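PDB 7BVC: integral membrane indolylacetylinositol arabinosyltransferase EmbB from Mycolicibacterium smegmatis MC2 155, which is a membrane protein that probably polymerises arabinose into the arabinan of cell-wall arabinogalactan and binds the drug ethambutol. Local coordinates for residues B[95-100]-B[113-118]; B[99-104]-B[187-192]; B[839-844]-B[930-935]; B[884-889]-B[899-904]. All blocks are in the same frame, centred on the assembly; numbering follows the deposited sequence.

Interaction 1 of 4, residues B[95-100]-B[113-118]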
loop_
_atom_site.group_PDB
_atom_site.type_symbol
_atom_site.label_atom_id
_atom_site.label_comp_id
_atom_site.label_asym_id
_atom_site.label_seq_id
_atom_site.Cartn_x
_atom_site.Cartn_y
_atom_site.Cartn_z
ATOM N N GLY B 95 53.182 -3.627 5.606
ATOM C CA GLY B 95 52.697 -3.243 4.300
ATOM C C GLY B 95 51.465 -2.353 4.365
ATOM O O GLY B 95 51.172 -1.698 5.366
ATOM N N GLY B 96 50.732 -2.347 3.256
ATOM C CA GLY B 96 49.534 -1.541 3.144
ATOM C C GLY B 96 48.917 -1.600 1.763
ATOM O O GLY B 96 48.782 -2.679 1.183
ATOM N N LEU B 97 48.543 -0.442 1.226
ATOM C CA LEU B 97 47.911 -0.345 -0.084
ATOM C C LEU B 97 48.960 0.053 -1.112
ATOM O O LEU B 97 49.480 1.173 -1.077
ATOM C CB LEU B 97 46.774 0.673 -0.064
ATOM C CG LEU B 97 45.334 0.179 0.032
ATOM C CD1 LEU B 97 44.386 1.349 -0.139
ATOM C CD2 LEU B 97 45.062 -0.883 -1.010
ATOM N N VAL B 98 49.273 -0.861 -2.032
ATOM C CA VAL B 98 50.100 -0.490 -3.174
ATOM C C VAL B 98 49.378 0.549 -4.020
ATOM O O VAL B 98 49.939 1.596 -4.363
ATOM C CB VAL B 98 50.472 -1.732 -4.001
ATOM C CG1 VAL B 98 51.333 -1.333 -5.183
ATOM C CG2 VAL B 98 51.191 -2.748 -3.135
ATOM N N PHE B 99 48.122 0.275 -4.361
ATOM C CA PHE B 99 47.231 1.270 -4.935
ATOM C C PHE B 99 45.803 0.786 -4.729
ATOM O O PHE B 99 45.565 -0.354 -4.327
ATOM C CB PHE B 99 47.539 1.528 -6.416
ATOM C CG PHE B 99 46.995 0.485 -7.352
ATOM C CD1 PHE B 99 47.763 -0.610 -7.708
ATOM C CD2 PHE B 99 45.734 0.619 -7.909
ATOM C CE1 PHE B 99 47.271 -1.563 -8.575
ATOM C CE2 PHE B 99 45.237 -0.331 -8.773
ATOM C CZ PHE B 99 46.007 -1.423 -9.109
ATOM N N GLY B 100 44.858 1.673 -5.000
ATOM C CA GLY B 100 43.454 1.328 -4.878
ATOM C C GLY B 100 42.611 2.382 -5.555
ATOM O O GLY B 100 43.102 3.442 -5.947
ATOM N N ALA B 113 35.214 -1.393 -4.395
ATOM C CA ALA B 113 36.379 -1.002 -5.169
ATOM C C ALA B 113 37.377 -2.153 -5.280
ATOM O O ALA B 113 37.126 -3.273 -4.823
ATOM C CB ALA B 113 37.019 0.236 -4.545
ATOM N N MET B 114 38.520 -1.867 -5.897
ATOM C CA MET B 114 39.597 -2.829 -6.079
ATOM C C MET B 114 40.788 -2.424 -5.223
ATOM O O MET B 114 41.245 -1.278 -5.291
ATOM C CB MET B 114 40.015 -2.916 -7.547
ATOM C CG MET B 114 41.395 -3.513 -7.759
ATOM S SD MET B 114 42.174 -2.979 -9.293
ATOM C CE MET B 114 41.397 -4.084 -10.468
ATOM N N LEU B 115 41.290 -3.363 -4.427
ATOM C CA LEU B 115 42.412 -3.125 -3.531
ATOM C C LEU B 115 43.531 -4.112 -3.827
ATOM O O LEU B 115 43.276 -5.278 -4.145
ATOM C CB LEU B 115 41.983 -3.246 -2.067
ATOM C CG LEU B 115 40.804 -2.375 -1.635
ATOM C CD1 LEU B 115 40.226 -2.876 -0.326
ATOM C CD2 LEU B 115 41.223 -0.923 -1.514
ATOM N N VAL B 116 44.766 -3.638 -3.729
ATOM C CA VAL B 116 45.956 -4.470 -3.898
ATOM C C VAL B 116 46.739 -4.366 -2.595
ATOM O O VAL B 116 47.549 -3.455 -2.401
ATOM C CB VAL B 116 46.801 -4.049 -5.102
ATOM C CG1 VAL B 116 47.973 -4.998 -5.280
ATOM C CG2 VAL B 116 45.949 -4.016 -6.354
ATOM N N ASN B 117 46.509 -5.312 -1.693
ATOM C CA ASN B 117 47.063 -5.251 -0.349
ATOM C C ASN B 117 48.326 -6.096 -0.227
ATOM O O ASN B 117 48.517 -7.089 -0.934
ATOM C CB ASN B 117 46.032 -5.721 0.675
ATOM C CG ASN B 117 44.791 -4.859 0.687
ATOM O OD1 ASN B 117 43.798 -5.175 0.036
ATOM N ND2 ASN B 117 44.840 -3.766 1.435
ATOM N N VAL B 118 49.187 -5.689 0.704
ATOM C CA VAL B 118 50.427 -6.391 1.021
ATOM C C VAL B 118 50.508 -6.498 2.538
ATOM O O VAL B 118 50.791 -5.506 3.219
ATOM C CB VAL B 118 51.662 -5.678 0.456
ATOM C CG1 VAL B 118 52.933 -6.290 1.024
ATOM C CG2 VAL B 118 51.667 -5.749 -1.060
#

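Interaction 2 of 4, residues B[99-104]-B[187-192]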
loop_
_atom_site.group_PDB
_atom_site.type_symbol
_atom_site.label_atom_id
_atom_site.label_comp_id
_atom_site.label_asym_id
_atom_site.label_seq_id
_atom_site.Cartn_x
_atom_site.Cartn_y
_atom_site.Cartn_z
ATOM N N PHE B 99 48.122 0.275 -4.361
ATOM C CA PHE B 99 47.231 1.270 -4.935
ATOM C C PHE B 99 45.803 0.786 -4.729
ATOM O O PHE B 99 45.565 -0.354 -4.327
ATOM C CB PHE B 99 47.539 1.528 -6.416
ATOM C CG PHE B 99 46.995 0.485 -7.352
ATOM C CD1 PHE B 99 47.763 -0.610 -7.708
ATOM C CD2 PHE B 99 45.734 0.619 -7.909
ATOM C CE1 PHE B 99 47.271 -1.563 -8.575
ATOM C CE2 PHE B 99 45.237 -0.331 -8.773
ATOM C CZ PHE B 99 46.007 -1.423 -9.109
ATOM N N GLY B 100 44.858 1.673 -5.000
ATOM C CA GLY B 100 43.454 1.328 -4.878
ATOM C C GLY B 100 42.611 2.382 -5.555
ATOM O O GLY B 100 43.102 3.442 -5.947
ATOM N N THR B 101 41.324 2.073 -5.688
ATOM C CA THR B 101 40.362 2.993 -6.278
ATOM C C THR B 101 39.358 3.491 -5.244
ATOM O O THR B 101 38.247 3.900 -5.589
ATOM C CB THR B 101 39.645 2.339 -7.457
ATOM O OG1 THR B 101 38.622 1.462 -6.972
ATOM C CG2 THR B 101 40.630 1.538 -8.291
ATOM N N ALA B 102 39.749 3.459 -3.971
ATOM C CA ALA B 102 38.986 3.959 -2.837
ATOM C C ALA B 102 39.881 3.908 -1.606
ATOM O O ALA B 102 40.768 3.049 -1.527
ATOM C CB ALA B 102 37.715 3.139 -2.614
ATOM N N PRO B 103 39.695 4.800 -0.633
ATOM C CA PRO B 103 40.529 4.744 0.573
ATOM C C PRO B 103 40.261 3.467 1.352
ATOM O O PRO B 103 39.114 3.044 1.507
ATOM C CB PRO B 103 40.104 5.987 1.363
ATOM C CG PRO B 103 39.340 6.836 0.396
ATOM C CD PRO B 103 38.712 5.892 -0.568
ATOM N N ALA B 104 41.342 2.851 1.842
ATOM C CA ALA B 104 41.234 1.562 2.517
ATOM C C ALA B 104 40.280 1.594 3.701
ATOM O O ALA B 104 39.720 0.553 4.059
ATOM C CB ALA B 104 42.613 1.096 2.984
ATOM N N PRO B 187 35.543 -2.671 -10.965
ATOM C CA PRO B 187 35.483 -1.931 -9.700
ATOM C C PRO B 187 34.844 -0.564 -9.879
ATOM O O PRO B 187 34.705 -0.039 -10.984
ATOM C CB PRO B 187 36.954 -1.810 -9.301
ATOM C CG PRO B 187 37.683 -1.838 -10.595
ATOM C CD PRO B 187 36.920 -2.788 -11.471
ATOM N N ALA B 188 34.449 0.016 -8.749
ATOM C CA ALA B 188 33.890 1.359 -8.704
ATOM C C ALA B 188 35.024 2.346 -8.467
ATOM O O ALA B 188 35.749 2.234 -7.473
ATOM C CB ALA B 188 32.831 1.479 -7.610
ATOM N N ILE B 189 35.178 3.296 -9.371
ATOM C CA ILE B 189 36.300 4.224 -9.325
ATOM C C ILE B 189 35.883 5.505 -8.621
ATOM O O ILE B 189 34.859 6.114 -8.947
ATOM C CB ILE B 189 36.826 4.521 -10.740
ATOM C CG1 ILE B 189 37.158 3.220 -11.469
ATOM C CG2 ILE B 189 38.051 5.415 -10.675
ATOM C CD1 ILE B 189 38.375 2.527 -10.943
ATOM N N VAL B 190 36.686 5.905 -7.638
ATOM C CA VAL B 190 36.601 7.236 -7.047
ATOM C C VAL B 190 37.907 8.002 -7.163
ATOM O O VAL B 190 37.890 9.243 -7.271
ATOM C CB VAL B 190 36.159 7.133 -5.567
ATOM C CG1 VAL B 190 36.456 8.404 -4.799
ATOM C CG2 VAL B 190 34.681 6.798 -5.483
ATOM N N GLY B 191 39.044 7.320 -7.210
ATOM C CA GLY B 191 40.325 7.967 -7.437
ATOM C C GLY B 191 41.412 6.923 -7.533
ATOM O O GLY B 191 41.172 5.797 -7.980
ATOM N N VAL B 192 42.613 7.310 -7.110
ATOM C CA VAL B 192 43.722 6.380 -6.932
ATOM C C VAL B 192 44.391 6.744 -5.613
ATOM O O VAL B 192 44.932 7.848 -5.472
ATOM C CB VAL B 192 44.739 6.419 -8.079
ATOM C CG1 VAL B 192 45.727 5.286 -7.915
ATOM C CG2 VAL B 192 44.046 6.321 -9.427
#

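Interaction 3 of 4, residues B[839-844]-B[930-935]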
loop_
_atom_site.group_PDB
_atom_site.type_symbol
_atom_site.label_atom_id
_atom_site.label_comp_id
_atom_site.label_asym_id
_atom_site.label_seq_id
_atom_site.Cartn_x
_atom_site.Cartn_y
_atom_site.Cartn_z
ATOM N N LEU B 839 16.515 15.137 39.613
ATOM C CA LEU B 839 17.737 15.891 39.380
ATOM C C LEU B 839 17.393 17.370 39.336
ATOM O O LEU B 839 16.392 17.760 38.733
ATOM C CB LEU B 839 18.418 15.455 38.072
ATOM C CG LEU B 839 19.727 16.131 37.650
ATOM C CD1 LEU B 839 20.664 15.120 37.018
ATOM C CD2 LEU B 839 19.456 17.261 36.674
ATOM N N SER B 840 18.226 18.181 39.981
ATOM C CA SER B 840 18.061 19.630 39.966
ATOM C C SER B 840 19.453 20.242 39.934
ATOM O O SER B 840 20.152 20.243 40.951
ATOM C CB SER B 840 17.272 20.112 41.179
ATOM O OG SER B 840 15.936 19.645 41.131
ATOM N N SER B 841 19.849 20.764 38.777
ATOM C CA SER B 841 21.211 21.231 38.588
ATOM C C SER B 841 21.465 22.490 39.411
ATOM O O SER B 841 20.586 23.012 40.101
ATOM C CB SER B 841 21.475 21.496 37.110
ATOM O OG SER B 841 21.393 20.300 36.357
ATOM N N ALA B 842 22.699 22.978 39.339
ATOM C CA ALA B 842 23.040 24.243 39.958
ATOM C C ALA B 842 22.430 25.394 39.162
ATOM O O ALA B 842 21.829 25.206 38.102
ATOM C CB ALA B 842 24.555 24.403 40.053
ATOM N N TRP B 843 22.598 26.603 39.684
ATOM C CA TRP B 843 22.083 27.798 39.031
ATOM C C TRP B 843 23.079 28.255 37.972
ATOM O O TRP B 843 24.221 28.596 38.292
ATOM C CB TRP B 843 21.832 28.903 40.052
ATOM C CG TRP B 843 20.695 28.623 40.983
ATOM C CD1 TRP B 843 20.772 28.404 42.325
ATOM C CD2 TRP B 843 19.307 28.536 40.641
ATOM N NE1 TRP B 843 19.519 28.187 42.841
ATOM C CE2 TRP B 843 18.601 28.262 41.828
ATOM C CE3 TRP B 843 18.593 28.664 39.448
ATOM C CZ2 TRP B 843 17.220 28.114 41.854
ATOM C CZ3 TRP B 843 17.219 28.515 39.477
ATOM C CH2 TRP B 843 16.548 28.244 40.671
ATOM N N TYR B 844 22.644 28.263 36.716
ATOM C CA TYR B 844 23.492 28.634 35.594
ATOM C C TYR B 844 23.220 30.087 35.223
ATOM O O TYR B 844 22.067 30.469 35.004
ATOM C CB TYR B 844 23.249 27.711 34.402
ATOM C CG TYR B 844 23.883 26.349 34.554
ATOM C CD1 TYR B 844 25.252 26.181 34.411
ATOM C CD2 TYR B 844 23.115 25.233 34.851
ATOM C CE1 TYR B 844 25.838 24.941 34.554
ATOM C CE2 TYR B 844 23.694 23.988 34.996
ATOM C CZ TYR B 844 25.056 23.850 34.846
ATOM O OH TYR B 844 25.641 22.615 34.987
ATOM N N VAL B 930 19.402 30.022 35.660
ATOM C CA VAL B 930 18.648 28.970 34.990
ATOM C C VAL B 930 19.172 27.625 35.474
ATOM O O VAL B 930 20.375 27.458 35.692
ATOM C CB VAL B 930 18.768 29.119 33.456
ATOM C CG1 VAL B 930 18.477 27.819 32.755
ATOM C CG2 VAL B 930 17.829 30.205 32.953
ATOM N N ARG B 931 18.265 26.666 35.657
ATOM C CA ARG B 931 18.663 25.317 36.039
ATOM C C ARG B 931 17.720 24.311 35.395
ATOM O O ARG B 931 16.617 24.646 34.958
ATOM C CB ARG B 931 18.678 25.128 37.558
ATOM C CG ARG B 931 17.311 25.116 38.210
ATOM C CD ARG B 931 17.443 24.923 39.709
ATOM N NE ARG B 931 16.149 24.897 40.378
ATOM C CZ ARG B 931 15.992 24.761 41.690
ATOM N NH1 ARG B 931 14.776 24.750 42.217
ATOM N NH2 ARG B 931 17.053 24.643 42.476
ATOM N N VAL B 932 18.174 23.061 35.349
ATOM C CA VAL B 932 17.455 21.974 34.697
ATOM C C VAL B 932 16.788 21.116 35.760
ATOM O O VAL B 932 17.440 20.680 36.715
ATOM C CB VAL B 932 18.399 21.124 33.831
ATOM C CG1 VAL B 932 17.610 20.101 33.029
ATOM C CG2 VAL B 932 19.225 22.011 32.917
ATOM N N VAL B 933 15.491 20.868 35.592
ATOM C CA VAL B 933 14.738 19.968 36.457
ATOM C C VAL B 933 14.275 18.792 35.604
ATOM O O VAL B 933 13.440 18.951 34.705
ATOM C CB VAL B 933 13.560 20.672 37.149
ATOM C CG1 VAL B 933 14.073 21.597 38.236
ATOM C CG2 VAL B 933 12.739 21.473 36.157
ATOM N N ALA B 934 14.836 17.616 35.867
ATOM C CA ALA B 934 14.518 16.409 35.123
ATOM C C ALA B 934 13.902 15.381 36.058
ATOM O O ALA B 934 14.255 15.306 37.238
ATOM C CB ALA B 934 15.760 15.822 34.448
ATOM N N GLU B 935 12.976 14.592 35.523
ATOM C CA GLU B 935 12.256 13.619 36.336
ATOM C C GLU B 935 11.748 12.493 35.450
ATOM O O GLU B 935 11.121 12.744 34.413
ATOM C CB GLU B 935 11.104 14.285 37.085
ATOM C CG GLU B 935 10.418 13.387 38.092
ATOM C CD GLU B 935 9.364 14.121 38.892
ATOM O OE1 GLU B 935 9.142 15.320 38.621
ATOM O OE2 GLU B 935 8.764 13.508 39.798
#

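Interaction 4 of 4, residues B[884-889]-B[899-904]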
loop_
_atom_site.group_PDB
_atom_site.type_symbol
_atom_site.label_atom_id
_atom_site.label_comp_id
_atom_site.label_asym_id
_atom_site.label_seq_id
_atom_site.Cartn_x
_atom_site.Cartn_y
_atom_site.Cartn_z
ATOM N N ASP B 884 12.624 20.125 32.188
ATOM C CA ASP B 884 12.156 21.499 32.085
ATOM C C ASP B 884 13.268 22.478 32.429
ATOM O O ASP B 884 14.431 22.084 32.564
ATOM C CB ASP B 884 10.943 21.725 32.990
ATOM C CG ASP B 884 9.661 21.189 32.385
ATOM O OD1 ASP B 884 9.675 20.811 31.198
ATOM O OD2 ASP B 884 8.636 21.146 33.098
ATOM N N LEU B 885 12.925 23.756 32.566
ATOM C CA LEU B 885 13.929 24.796 32.769
ATOM C C LEU B 885 13.379 25.805 33.765
ATOM O O LEU B 885 12.434 26.533 33.448
ATOM C CB LEU B 885 14.278 25.475 31.451
ATOM C CG LEU B 885 15.611 26.211 31.429
ATOM C CD1 LEU B 885 16.723 25.231 31.125
ATOM C CD2 LEU B 885 15.592 27.345 30.421
ATOM N N GLU B 886 13.968 25.856 34.954
ATOM C CA GLU B 886 13.564 26.824 35.962
ATOM C C GLU B 886 14.452 28.057 35.889
ATOM O O GLU B 886 15.671 27.949 35.735
ATOM C CB GLU B 886 13.635 26.208 37.359
ATOM C CG GLU B 886 12.378 25.472 37.773
ATOM C CD GLU B 886 12.106 25.583 39.257
ATOM O OE1 GLU B 886 12.966 26.129 39.978
ATOM O OE2 GLU B 886 11.033 25.130 39.702
ATOM N N TYR B 887 13.836 29.230 35.997
ATOM C CA TYR B 887 14.558 30.493 35.993
ATOM C C TYR B 887 14.299 31.235 37.294
ATOM O O TYR B 887 13.177 31.238 37.808
ATOM C CB TYR B 887 14.167 31.363 34.795
ATOM C CG TYR B 887 12.683 31.563 34.599
ATOM C CD1 TYR B 887 12.006 32.584 35.250
ATOM C CD2 TYR B 887 11.962 30.743 33.743
ATOM C CE1 TYR B 887 10.654 32.776 35.063
ATOM C CE2 TYR B 887 10.608 30.926 33.551
ATOM C CZ TYR B 887 9.959 31.944 34.214
ATOM O OH TYR B 887 8.610 32.130 34.026
ATOM N N ALA B 888 15.345 31.858 37.823
ATOM C CA ALA B 888 15.315 32.498 39.128
ATOM C C ALA B 888 15.348 34.015 38.980
ATOM O O ALA B 888 15.497 34.558 37.883
ATOM C CB ALA B 888 16.483 32.011 39.989
ATOM N N THR B 889 15.197 34.703 40.114
ATOM C CA THR B 889 15.270 36.157 40.176
ATOM C C THR B 889 16.173 36.549 41.338
ATOM O O THR B 889 16.649 35.699 42.097
ATOM C CB THR B 889 13.882 36.795 40.339
ATOM O OG1 THR B 889 13.482 36.722 41.713
ATOM C CG2 THR B 889 12.846 36.090 39.476
ATOM N N ALA B 899 11.268 30.621 40.633
ATOM C CA ALA B 899 9.961 31.140 40.229
ATOM C C ALA B 899 9.879 31.075 38.705
ATOM O O ALA B 899 10.346 31.980 38.008
ATOM C CB ALA B 899 9.744 32.556 40.743
ATOM N N GLY B 900 9.277 30.006 38.199
ATOM C CA GLY B 900 9.038 29.850 36.777
ATOM C C GLY B 900 9.477 28.490 36.272
ATOM O O GLY B 900 10.180 27.736 36.939
ATOM N N ARG B 901 9.043 28.198 35.047
ATOM C CA ARG B 901 9.328 26.928 34.395
ATOM C C ARG B 901 8.955 27.038 32.924
ATOM O O ARG B 901 7.925 27.626 32.588
ATOM C CB ARG B 901 8.554 25.780 35.055
ATOM C CG ARG B 901 8.894 24.407 34.513
ATOM C CD ARG B 901 8.358 23.309 35.414
ATOM N NE ARG B 901 9.165 23.146 36.619
ATOM C CZ ARG B 901 8.842 23.643 37.807
ATOM N NH1 ARG B 901 7.721 24.337 37.954
ATOM N NH2 ARG B 901 9.635 23.443 38.849
ATOM N N VAL B 902 9.795 26.477 32.058
ATOM C CA VAL B 902 9.587 26.503 30.615
ATOM C C VAL B 902 9.589 25.074 30.092
ATOM O O VAL B 902 10.388 24.243 30.535
ATOM C CB VAL B 902 10.664 27.344 29.897
ATOM C CG1 VAL B 902 10.290 27.553 28.439
ATOM C CG2 VAL B 902 10.859 28.679 30.596
ATOM N N THR B 903 8.680 24.786 29.138
ATOM C CA THR B 903 8.559 23.487 28.495
ATOM C C THR B 903 9.247 23.494 27.135
ATOM O O THR B 903 9.237 24.507 26.429
ATOM C CB THR B 903 7.088 23.106 28.318
ATOM O OG1 THR B 903 6.534 23.835 27.216
ATOM C CG2 THR B 903 6.299 23.420 29.580
ATOM N N PRO B 904 9.847 22.377 26.728
ATOM C CA PRO B 904 10.728 22.387 25.559
ATOM C C PRO B 904 9.973 22.295 24.240
ATOM O O PRO B 904 8.765 22.059 24.182
ATOM C CB PRO B 904 11.591 21.143 25.778
ATOM C CG PRO B 904 10.682 20.208 26.478
ATOM C CD PRO B 904 9.841 21.063 27.394
#

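Interaction 1 of 4, residues B[95-100]-B[113-118]
G96, V98 and F99 meet V116 and V118 through an antiparallel strand pairing in the concanavalin-like domain, the end-to-end directions of the two segments lying 168° apart. L97 faces N117, and G100 faces L115, as non-hydrogen-bonded pairs. Between them the chain turns a corner at V98, and the bonding there is uneven: V118 N donates to G96 O and V98 N to V116 O, each at 3.1 Å, whereas V116 N to F99 O is a weak bond of 3.4 Å. G95 and G96 bring their bare backbone close, with G95 CA 3.2 Å from V118 O. The side chains of L97, L115 and N117 lie on one face. There L97 CD2 rests 3.9 Å from L115 CD2 and also touches N117 ND2, the leucine and asparagine running side by side and pointing the same way. The other face belongs to F99 and V116. At the corner itself, V98 CG2 meets V118 CG2 at 3.7 Å. F99 holds CG between its backbone N and carbonyl carbon (chi1 79°), and the end of its ring comes nearer to strand 114-118, where it meets both V116 and M114; V83 and A81 of strand 80-84 also pack on it. The Met-aromatic contact is oblique, with M114 SD 5.1 Å from the ring centroid, while V116 CG2 approaches F99 CE1 to 3.6 Å.

Interaction 2 of 4, residues B[99-104]-B[187-192]
T101 is the side chain on which this contact turns, touching A188 with one branch and I189 with the other, where the chain leaving strand 97-100 of the concanavalin-like domain passes the loop that leads into strand 191-192. Its two branches part company. With chi1 at 79°, OG1 is turned to A188, while CG2, anti to the carbonyl carbon, meets I189. The hydroxyl donates to A188 O at 3.0 Å, arriving from above the carbonyl plane, 41° out of it. On the apolar branch the side chains of T101 and I189 meet at a slant: the isoleucine leaves its backbone pointing away, yet its end comes back, bringing CD1 to 3.6 Å from T101 CG2 and nearly as close to CB. The backbone of T101 is held too, V190 N donating to T101 O at 3.3 Å. Hydroxyl and carbonyl of one buried residue therefore fasten two successive parts of the 187-192 segment. OG1 also receives a weak bond from M114 N, which ties the junction to strand 114-118. Where strand 191-192 begins, the backbones draw close through CA-H...O contacts, T101 CA lying 3.4 Å from G191 O and V192 CA 3.2 Å from G100 O.

Interaction 3 of 4, residues B[839-844]-B[930-935]
W843 and R931 stack flat against each other, the ring and guanidinium planes only 9° apart, beside an antiparallel strand pairing of the C-terminal domain. Over one face of the indole lies R931 CD, in a CH-pi contact 3.6 Å from the centroid of the six-membered ring. One face of the guanidinium takes W843 CZ2, offset toward the rim, and R931 NE comes within 3.4 Å of W843 CH2. V930 N lies near the indole plane at its edge, and V930 O stands likewise at the edge of the Y844 ring. A chi1 of 70° turns the arginine toward the indole; the chain then runs extended from CG to NE, which lays it, from CG to the guanidinium, across the six-membered ring. A salt bridge from its NH1 to E886 on strand 882-889 anchors the far end and would tend to hold the guanidinium in this plane. The strands pair in two ladders whose register differs by one residue. In the first, L839 pairs with A934 and S840 with V933. A934 N donates to L839 O; the return bond from L839 N is weak. Y844 and V930 form the second, bonded in both directions, with V930 N to Y844 O at 2.8 Å. Loop residues S841, A842 and W843 take up the shift between them. S841 OG turns to L761 O outside the pair, while its backbone stays attached: S841 N donates in the carbonyl plane of V932 at 3.2 Å, with an angle of 165° at the hydrogen.

Interaction 4 of 4, residues B[884-889]-B[899-904]
Y887 has a chi1 of 51°, which tucks its ring in among the backbone atoms and brings the phenol to 899-904, where it lies against G900. R901 starts out with CG anti to the backbone N (chi1 -175°); its CG and CD pass D884, and a bend at chi3 then turns the guanidinium toward E886. One face of the tyrosine ring receives G900 CA, 3.8 Å from the centroid, in a CH-pi contact. The backbone of G900, without a side chain, comes right up to the ring. V902 CG2 meets the ring edge, 3.7 Å from Y887 CE2, the two side chains crossing at about a right angle. On the polar side, the aliphatic part of R901 crosses D884, again at about a right angle, with CD 3.2 Å from OD2; NE of the guanidinium stays 4.1 Å from D884 OD2, beyond a salt bridge. E886 is the salt-bridge partner of R901, but the modelled atoms are too close together for their exact placing to be trusted. The backbones join at a single antiparallel bridge, where V902 N donates to L885 O at 3.0 Å and L885 N returns a weak bond to V902 O. The loop segment borders strand 882-889, which pairs on with strand 929-936, while Y918 of strand 914-918 packs against L885, V902 and P904.

The four contacts form two pairs in separate domains. Interactions 1 and 2 lie in the concanavalin-like domain, centres 9 Å apart; they share F99 and G100 on strand 97-100, which pairs with 114-118 before its chain runs on to meet 187-192. Interactions 3 and 4 lie in the C-terminal domain, also 9 Å apart, in a sheet where strands 929-936 and 882-889 are neighbours. Interaction 4 is nested within the chain loop that interaction 3 closes. Between the pairs, centres are 51 to 58 Å apart and nothing touches, although strand 191-192, used by interaction 2, belongs to a small sheet that also takes in strand 1058-1059 of the C-terminal range.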